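Local coordinates for complement C1r subcomponent (Homo sapiens, PDB 6F1D), which acts as a serine protease of the complement C1 complex, its second CUB domain probably helping to hold C1r and C1s together through calcium, at residues A[13-18]-A[108-113]; A[44-49]-A[81-86]. All coordinates share one frame; numbering follows the deposited sequence.

Interaction 1 of 2, residues A[13-18]-A[108-113]. With NA (sodium ion), chain C.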
ATOM      1  N   GLY A  13       5.052   9.225   7.714  1.00 25.02           N
ATOM      2  CA  GLY A  13       6.168   8.418   7.251  1.00 28.95           C
ATOM      3  C   GLY A  13       5.953   7.908   5.847  1.00 29.29           C
ATOM      4  O   GLY A  13       4.901   8.100   5.242  1.00 27.18           O
ATOM      5  N   TYR A  14       6.964   7.225   5.342  1.00 23.01           N
ATOM      6  CA  TYR A  14       6.911   6.643   4.013  1.00 21.68           C
ATOM      7  C   TYR A  14       6.825   5.125   4.138  1.00 21.80           C
ATOM      8  O   TYR A  14       7.446   4.512   5.022  1.00 21.49           O
ATOM      9  CB  TYR A  14       8.141   7.000   3.181  1.00 23.53           C
ATOM     10  CG  TYR A  14       8.281   8.437   2.734  1.00 27.73           C
ATOM     11  CD1 TYR A  14       9.151   9.299   3.398  1.00 31.06           C
ATOM     12  CD2 TYR A  14       7.570   8.927   1.637  1.00 25.93           C
ATOM     13  CE1 TYR A  14       9.310  10.603   2.994  1.00 38.28           C
ATOM     14  CE2 TYR A  14       7.727  10.246   1.226  1.00 29.95           C
ATOM     15  CZ  TYR A  14       8.579  11.062   1.919  1.00 38.29           C
ATOM     16  OH  TYR A  14       8.740  12.348   1.510  1.00 46.84           O
ATOM     17  N   ILE A  15       6.071   4.521   3.236  1.00 20.63           N
ATOM     18  CA  ILE A  15       5.949   3.072   3.171  1.00 18.72           C
ATOM     19  C   ILE A  15       6.093   2.704   1.706  1.00 18.42           C
ATOM     20  O   ILE A  15       5.474   3.351   0.860  1.00 17.73           O
ATOM     21  CB  ILE A  15       4.571   2.611   3.701  1.00 17.83           C
ATOM     22  CG1 ILE A  15       4.274   3.284   5.052  1.00 18.15           C
ATOM     23  CG2 ILE A  15       4.505   1.079   3.713  1.00 18.77           C
ATOM     24  CD1 ILE A  15       2.981   2.819   5.701  1.00 20.60           C
ATOM     25  N   SER A  16       6.885   1.674   1.395  1.00 19.31           N
ATOM     26  CA  SER A  16       6.979   1.297  -0.010  1.00 19.27           C
ATOM     27  C   SER A  16       7.121  -0.216  -0.139  1.00 24.15           C
ATOM     28  O   SER A  16       7.455  -0.920   0.818  1.00 22.92           O
ATOM     29  CB  SER A  16       8.146   2.031  -0.690  1.00 21.76           C
ATOM     30  OG  SER A  16       9.384   1.698  -0.068  1.00 29.47           O
ATOM     31  N   SER A  17       6.880  -0.706  -1.343  1.00 14.18           N
ATOM     32  CA  SER A  17       7.165  -2.093  -1.651  1.00 17.08           C
ATOM     33  C   SER A  17       8.674  -2.371  -1.621  1.00 18.07           C
ATOM     34  O   SER A  17       9.509  -1.488  -1.791  1.00 18.93           O
ATOM     35  CB  SER A  17       6.595  -2.461  -3.022  1.00 19.82           C
ATOM     36  OG  SER A  17       6.998  -1.535  -4.013  1.00 19.93           O
ATOM     37  N   LEU A  18       9.016  -3.646  -1.434  1.00 18.95           N
ATOM     38  CA  LEU A  18      10.415  -4.041  -1.339  1.00 20.48           C
ATOM     39  C   LEU A  18      11.192  -3.680  -2.608  1.00 22.78           C
ATOM     40  O   LEU A  18      10.735  -3.932  -3.726  1.00 20.36           O
ATOM     41  CB  LEU A  18      10.491  -5.536  -1.098  1.00 26.04           C
ATOM     42  CG  LEU A  18      10.186  -5.962   0.338  1.00 33.00           C
ATOM     43  CD1 LEU A  18      10.045  -7.477   0.384  1.00 34.21           C
ATOM     44  CD2 LEU A  18      11.280  -5.474   1.297  1.00 35.89           C
ATOM     45  N   TRP A 108       5.332   0.418  -5.465  1.00 16.93           N
ATOM     46  CA  TRP A 108       4.571   1.590  -5.042  1.00 14.37           C
ATOM     47  C   TRP A 108       5.273   2.181  -3.836  1.00 19.75           C
ATOM     48  O   TRP A 108       6.032   1.499  -3.136  1.00 16.74           O
ATOM     49  CB  TRP A 108       3.120   1.213  -4.683  1.00 16.01           C
ATOM     50  CG  TRP A 108       3.094   0.044  -3.751  1.00 15.42           C
ATOM     51  CD1 TRP A 108       3.077  -1.270  -4.107  1.00 17.70           C
ATOM     52  CD2 TRP A 108       3.165   0.061  -2.310  1.00 15.79           C
ATOM     53  NE1 TRP A 108       3.063  -2.065  -2.986  1.00 17.46           N
ATOM     54  CE2 TRP A 108       3.142  -1.278  -1.876  1.00 19.05           C
ATOM     55  CE3 TRP A 108       3.210   1.085  -1.342  1.00 18.15           C
ATOM     56  CZ2 TRP A 108       3.181  -1.638  -0.534  1.00 18.68           C
ATOM     57  CZ3 TRP A 108       3.256   0.713  -0.011  1.00 17.70           C
ATOM     58  CH2 TRP A 108       3.226  -0.634   0.376  1.00 20.18           C
ATOM     59  N   LYS A 109       4.975   3.447  -3.581  1.00 14.86           N
ATOM     60  CA  LYS A 109       5.480   4.129  -2.404  1.00 15.20           C
ATOM     61  C   LYS A 109       4.434   5.173  -2.033  1.00 18.27           C
ATOM     62  O   LYS A 109       3.897   5.846  -2.923  1.00 15.99           O
ATOM     63  CB  LYS A 109       6.822   4.812  -2.709  1.00 16.78           C
ATOM     64  CG  LYS A 109       7.386   5.669  -1.582  1.00 21.12           C
ATOM     65  CD  LYS A 109       8.860   5.952  -1.859  1.00 27.07           C
ATOM     66  CE  LYS A 109       9.444   6.941  -0.873  1.00 31.68           C
ATOM     67  NZ  LYS A 109      10.868   7.260  -1.221  1.00 34.32           N
ATOM     68  N   LEU A 110       4.187   5.334  -0.735  1.00 14.78           N
ATOM     69  CA  LEU A 110       3.221   6.314  -0.248  1.00 18.66           C
ATOM     70  C   LEU A 110       3.842   7.051   0.921  1.00 24.00           C
ATOM     71  O   LEU A 110       4.781   6.567   1.561  1.00 20.77           O
ATOM     72  CB  LEU A 110       1.902   5.657   0.196  1.00 17.40           C
ATOM     73  CG  LEU A 110       1.941   4.725   1.387  1.00 20.68           C
ATOM     74  CD1 LEU A 110       1.835   5.513   2.698  1.00 22.60           C
ATOM     75  CD2 LEU A 110       0.724   3.735   1.305  1.00 22.90           C
ATOM     76  N   ARG A 111       3.324   8.248   1.169  1.00 20.29           N
ATOM     77  CA  ARG A 111       3.560   8.980   2.407  1.00 20.42           C
ATOM     78  C   ARG A 111       2.237   9.078   3.150  1.00 27.84           C
ATOM     79  O   ARG A 111       1.214   9.476   2.569  1.00 19.66           O
ATOM     80  CB  ARG A 111       4.096  10.382   2.148  1.00 19.66           C
ATOM     81  CG  ARG A 111       4.242  11.239   3.430  1.00 26.37           C
ATOM     82  CD  ARG A 111       5.313  12.325   3.305  1.00 31.26           C
ATOM     83  NE  ARG A 111       5.646  12.884   4.620  1.00 28.76           N
ATOM     84  CZ  ARG A 111       5.183  14.038   5.073  1.00 31.67           C
ATOM     85  NH1 ARG A 111       4.383  14.797   4.317  1.00 32.32           N
ATOM     86  NH2 ARG A 111       5.543  14.444   6.279  1.00 26.68           N
ATOM     87  N   TYR A 112       2.249   8.726   4.430  1.00 20.37           N
ATOM     88  CA  TYR A 112       1.077   8.955   5.266  1.00 23.18           C
ATOM     89  C   TYR A 112       1.352  10.129   6.193  1.00 25.16           C
ATOM     90  O   TYR A 112       2.499  10.357   6.617  1.00 20.14           O
ATOM     91  CB  TYR A 112       0.699   7.693   6.042  1.00 17.35           C
ATOM     92  CG  TYR A 112       1.572   7.365   7.228  1.00 19.36           C
ATOM     93  CD1 TYR A 112       1.294   7.900   8.480  1.00 19.68           C
ATOM     94  CD2 TYR A 112       2.645   6.480   7.108  1.00 19.75           C
ATOM     95  CE1 TYR A 112       2.108   7.602   9.580  1.00 24.19           C
ATOM     96  CE2 TYR A 112       3.449   6.178   8.193  1.00 25.32           C
ATOM     97  CZ  TYR A 112       3.174   6.746   9.424  1.00 23.03           C
ATOM     98  OH  TYR A 112       3.954   6.442  10.517  1.00 29.65           O
ATOM     99  N   THR A 113       0.305  10.899   6.470  1.00 20.16           N
ATOM    100  CA  THR A 113       0.374  11.982   7.428  1.00 21.94           C
ATOM    101  C   THR A 113      -0.839  11.847   8.323  1.00 22.32           C
ATOM    102  O   THR A 113      -1.787  11.133   7.984  1.00 21.79           O
ATOM    103  CB  THR A 113       0.370  13.344   6.741  1.00 33.59           C
ATOM    104  OG1 THR A 113      -0.682  13.366   5.740  1.00 24.89           O
ATOM    105  CG2 THR A 113       1.760  13.642   6.069  1.00 31.76           C
TER
HETATM  106 NA    NA C 301       9.268  -2.446  -5.371  1.00 25.19          NA
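Gly13 and Tyr112, then Ile15 and Leu110, are the hydrogen-bonded pairs joining the edge strand 13-16 to strand 109-116 in one antiparallel sheet of the CUB beta-sandwich. In each pair both N-H groups and both carbonyls are used; Leu110 N reaches Ile15 O at 2.9 Å. Past the strand, Ser17 N gives its hydrogen to Trp108 O (3.0 Å), while Trp108 N returns one to Ser17 OG (2.9 Å). Ser17 OG (2.8 Å) and Leu18 O (2.7 Å) coordinate the sodium ion, so OG serves both N-H and metal. With CG between the backbone N and carbonyl carbon (chi1 50°), the Trp108 indole is laid against the backbone of Ser16 and Ser17: Ser17 N lies 3.7 Å above its centre, Ser17 CB over the five-membered ring, and Ile15 CG2 touches CZ3. Phe97 and Tyr32 meet the indole edge to face; with an alanine instead, Ser17 CB and Ile15 CG2 would probably face a gap beside them. On the sheet's other side, Lys109 NZ lies over the Tyr14 ring (cation-pi) and Arg111 CD makes an off-centre CH-pi contact. Tyr112 OH is hydrogen-bonded to Glu10 O, and Gly13 N lies 3.5 Å from Tyr112 CZ, above the middle of the ring.

Interaction 2 of 2, residues A[44-49]-A[81-86]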
ATOM      1  N   LEU A  44      -3.338   9.170   3.185  1.00 18.60           N
ATOM      2  CA  LEU A  44      -2.341   8.445   2.382  1.00 14.53           C
ATOM      3  C   LEU A  44      -2.206   9.114   1.024  1.00 23.03           C
ATOM      4  O   LEU A  44      -3.215   9.495   0.395  1.00 26.07           O
ATOM      5  CB  LEU A  44      -2.760   6.983   2.155  1.00 21.84           C
ATOM      6  CG  LEU A  44      -3.214   6.142   3.344  1.00 26.02           C
ATOM      7  CD1 LEU A  44      -3.538   4.752   2.815  1.00 22.05           C
ATOM      8  CD2 LEU A  44      -2.095   6.069   4.346  1.00 26.92           C
ATOM      9  N   LYS A  45      -0.963   9.265   0.581  1.00 18.55           N
ATOM     10  CA  LYS A  45      -0.672   9.871  -0.697  1.00 18.99           C
ATOM     11  C   LYS A  45       0.362   9.029  -1.433  1.00 21.79           C
ATOM     12  O   LYS A  45       1.507   8.947  -0.996  1.00 22.65           O
ATOM     13  CB  LYS A  45      -0.108  11.267  -0.482  1.00 18.56           C
ATOM     14  CG  LYS A  45       0.375  11.813  -1.751  1.00 33.41           C
ATOM     15  CD  LYS A  45       1.448  12.849  -1.536  1.00 40.34           C
ATOM     16  CE  LYS A  45       1.451  13.720  -2.721  1.00 53.66           C
ATOM     17  NZ  LYS A  45       0.206  14.524  -2.887  1.00 64.50           N
ATOM     18  N   PHE A  46       0.001   8.488  -2.579  1.00 21.80           N
ATOM     19  CA  PHE A  46       0.981   7.720  -3.326  1.00 20.32           C
ATOM     20  C   PHE A  46       1.853   8.619  -4.167  1.00 27.60           C
ATOM     21  O   PHE A  46       1.370   9.572  -4.777  1.00 20.04           O
ATOM     22  CB  PHE A  46       0.268   6.714  -4.209  1.00 23.09           C
ATOM     23  CG  PHE A  46      -0.232   5.526  -3.434  1.00 21.26           C
ATOM     24  CD1 PHE A  46       0.578   4.419  -3.280  1.00 19.23           C
ATOM     25  CD2 PHE A  46      -1.463   5.551  -2.814  1.00 26.47           C
ATOM     26  CE1 PHE A  46       0.138   3.305  -2.526  1.00 21.01           C
ATOM     27  CE2 PHE A  46      -1.916   4.456  -2.070  1.00 33.14           C
ATOM     28  CZ  PHE A  46      -1.118   3.331  -1.941  1.00 25.18           C
ATOM     29  N   LEU A  47       3.114   8.238  -4.291  1.00 21.63           N
ATOM     30  CA  LEU A  47       4.072   8.924  -5.121  1.00 21.81           C
ATOM     31  C   LEU A  47       4.137   8.285  -6.498  1.00 25.72           C
ATOM     32  O   LEU A  47       3.577   7.220  -6.736  1.00 23.66           O
ATOM     33  CB  LEU A  47       5.435   8.916  -4.446  1.00 26.11           C
ATOM     34  CG  LEU A  47       5.500   9.825  -3.197  1.00 28.83           C
ATOM     35  CD1 LEU A  47       4.674  11.089  -3.357  1.00 39.48           C
ATOM     36  CD2 LEU A  47       5.073   9.149  -1.951  1.00 34.09           C
ATOM     37  N   GLU A  48       4.795   8.969  -7.420  1.00 30.32           N
ATOM     38  CA  GLU A  48       5.099   8.339  -8.701  1.00 36.94           C
ATOM     39  C   GLU A  48       6.576   7.967  -8.759  1.00 33.89           C
ATOM     40  O   GLU A  48       7.406   8.672  -8.190  1.00 34.74           O
ATOM     41  CB  GLU A  48       4.767   9.281  -9.868  1.00 46.52           C
ATOM     42  CG  GLU A  48       3.316   9.726  -9.859  1.00 63.76           C
ATOM     43  CD  GLU A  48       2.899  10.522 -11.096  1.00 82.48           C
ATOM     44  OE1 GLU A  48       1.679  10.544 -11.394  1.00 87.06           O
ATOM     45  OE2 GLU A  48       3.774  11.133 -11.759  1.00 88.33           O
ATOM     46  N   PRO A  49       6.952   6.882  -9.436  1.00 31.38           N
ATOM     47  CA  PRO A  49       6.142   5.911 -10.160  1.00 23.89           C
ATOM     48  C   PRO A  49       5.329   4.986  -9.281  1.00 24.78           C
ATOM     49  O   PRO A  49       5.668   4.674  -8.138  1.00 24.97           O
ATOM     50  CB  PRO A  49       7.187   5.100 -10.929  1.00 28.83           C
ATOM     51  CG  PRO A  49       8.367   5.139 -10.013  1.00 27.33           C
ATOM     52  CD  PRO A  49       8.387   6.579  -9.570  1.00 30.47           C
ATOM     53  N   GLN A  81      -1.429   3.817 -12.859  1.00 29.62           N
ATOM     54  CA  GLN A  81      -1.955   5.102 -12.416  1.00 38.62           C
ATOM     55  C   GLN A  81      -2.104   5.023 -10.899  1.00 34.79           C
ATOM     56  O   GLN A  81      -2.709   4.081 -10.374  1.00 23.23           O
ATOM     57  CB  GLN A  81      -3.283   5.437 -13.110  1.00 44.09           C
ATOM     58  CG  GLN A  81      -4.391   4.322 -13.147  1.00 65.14           C
ATOM     59  CD  GLN A  81      -4.040   3.058 -13.968  1.00 80.47           C
ATOM     60  OE1 GLN A  81      -3.984   3.084 -15.224  1.00 86.60           O
ATOM     61  NE2 GLN A  81      -3.819   1.939 -13.289  1.00 78.09           N
ATOM     62  N   ARG A  82      -1.488   5.946 -10.180  1.00 32.25           N
ATOM     63  CA  ARG A  82      -1.529   5.784  -8.735  1.00 34.42           C
ATOM     64  C   ARG A  82      -2.943   6.023  -8.221  1.00 28.57           C
ATOM     65  O   ARG A  82      -3.720   6.751  -8.847  1.00 28.78           O
ATOM     66  CB  ARG A  82      -0.560   6.732  -8.054  1.00 34.80           C
ATOM     67  CG  ARG A  82      -0.766   8.110  -8.415  1.00 36.60           C
ATOM     68  CD  ARG A  82       0.424   8.868  -7.965  1.00 42.56           C
ATOM     69  NE  ARG A  82       0.423  10.171  -8.588  1.00 49.49           N
ATOM     70  CZ  ARG A  82      -0.180  11.223  -8.068  1.00 59.12           C
ATOM     71  NH1 ARG A  82      -0.829  11.105  -6.910  1.00 67.78           N
ATOM     72  NH2 ARG A  82      -0.129  12.380  -8.710  1.00 59.70           N
ATOM     73  N   PRO A  83      -3.320   5.378  -7.121  1.00 31.50           N
ATOM     74  CA  PRO A  83      -4.621   5.659  -6.506  1.00 32.46           C
ATOM     75  C   PRO A  83      -4.752   7.136  -6.182  1.00 38.18           C
ATOM     76  O   PRO A  83      -3.739   7.838  -6.026  1.00 33.61           O
ATOM     77  CB  PRO A  83      -4.585   4.823  -5.223  1.00 26.27           C
ATOM     78  CG  PRO A  83      -3.598   3.748  -5.501  1.00 35.06           C
ATOM     79  CD  PRO A  83      -2.560   4.364  -6.363  1.00 27.89           C
ATOM     80  N   PRO A  84      -5.970   7.649  -6.055  1.00 38.91           N
ATOM     81  CA  PRO A  84      -6.120   9.022  -5.573  1.00 38.04           C
ATOM     82  C   PRO A  84      -5.761   9.069  -4.101  1.00 27.18           C
ATOM     83  O   PRO A  84      -5.708   8.046  -3.414  1.00 29.34           O
ATOM     84  CB  PRO A  84      -7.603   9.326  -5.801  1.00 51.27           C
ATOM     85  CG  PRO A  84      -8.251   7.977  -5.608  1.00 54.40           C
ATOM     86  CD  PRO A  84      -7.262   6.943  -6.122  1.00 49.88           C
ATOM     87  N   ASP A  85      -5.475  10.269  -3.628  1.00 32.77           N
ATOM     88  CA  ASP A  85      -5.153  10.448  -2.218  1.00 34.43           C
ATOM     89  C   ASP A  85      -6.296   9.948  -1.338  1.00 30.38           C
ATOM     90  O   ASP A  85      -7.468  10.174  -1.641  1.00 35.22           O
ATOM     91  CB  ASP A  85      -4.881  11.926  -1.955  1.00 41.14           C
ATOM     92  CG  ASP A  85      -3.640  12.418  -2.670  1.00 57.37           C
ATOM     93  OD1 ASP A  85      -2.967  11.616  -3.368  1.00 52.63           O
ATOM     94  OD2 ASP A  85      -3.328  13.622  -2.530  1.00 69.61           O
ATOM     95  N   LEU A  86      -5.961   9.280  -0.234  1.00 27.21           N
ATOM     96  CA  LEU A  86      -6.955   8.644   0.624  1.00 33.10           C
ATOM     97  C   LEU A  86      -7.006   9.326   1.981  1.00 35.54           C
ATOM     98  O   LEU A  86      -6.016   9.340   2.716  1.00 33.85           O
ATOM     99  CB  LEU A  86      -6.651   7.163   0.800  1.00 28.89           C
ATOM    100  CG  LEU A  86      -6.830   6.425  -0.511  1.00 32.83           C
ATOM    101  CD1 LEU A  86      -6.263   5.010  -0.401  1.00 40.19           C
ATOM    102  CD2 LEU A  86      -8.312   6.430  -0.842  1.00 43.09           C
TER
HETATM  103  O   HOH W   1      -2.447   9.159  -3.916  1.00 32.57           O
HETATM  104  O   HOH W   2       0.987   7.163 -11.831  1.00 44.01           O
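Glu48 and Arg82 form the shorter of two salt bridges: Arg82 NE points almost straight at Glu48 OE1, 3.1 Å away with an angle of 173° at the hydrogen. The oxygen lies in the guanidinium plane, yet it is met on its anti side and well out of the carboxylate plane, and the two flat groups are turned 69° against each other, so this is a single-point grip and not a two-pronged pairing. At the other end, Leu44 and Leu86 form an antiparallel hydrogen-bonded pair, Leu44 N to Leu86 O at 2.7 Å and Leu86 N to Leu44 O at 2.8 Å, which places the short strand 86-87 next to strand 40-46, as the outermost strand of the sheet. Between the two ends the backbones are bridged by a water. It accepts from Phe46 N (2.9 Å) and donates to Pro83 O and to Asp85 OD1 (2.6 Å). Asp85 OD2 has a long salt bridge to Lys45 NZ, at 3.7 Å, the lysine chain bending at its last torsion (chi4 66°) to bring the amine round.

Beneath these polar groups, Pro83 CG makes a CH-pi contact over one face of the Phe46 ring, 4.1 Å from its centroid and off-centre. The ring also packs on Leu65 and Ile67 of strand 64-69, in the interior of the beta-sandwich. Leu44 and Leu86 meet through their CB atoms. Pro83 and Pro84 have no N-H to offer, so the bridging water takes the Phe46 N-H and supplies the hydrogen for Pro83 O, while the charged pairs lie outside and the proline-phenylalanine contact faces inward.

Interactions 1 and 2 belong to the same four-stranded antiparallel sheet, in the order 13-16, 109-116, 40-46, 86-87; each joins an outermost strand to an inner one. Their centres lie about 10 Å apart. The inner strands meet directly, with probable hydrogen bonds from Leu47 N to Lys109 O and from Arg111 N to Lys45 O, both 2.9 Å. Along the chain, interaction 2 is nested inside the loop closed by interaction 1. Interaction 1 reaches the sodium ion directly through Ser17 and Leu18; interaction 2 is joined to it through Phe46, which packs on Trp108 and Leu110 and whose side chain lies about 11 Å from the sodium. The calcium ion, held by Glu53, Asp63, Asp100 and Ser102, is about 11 Å from the Trp108 side chain.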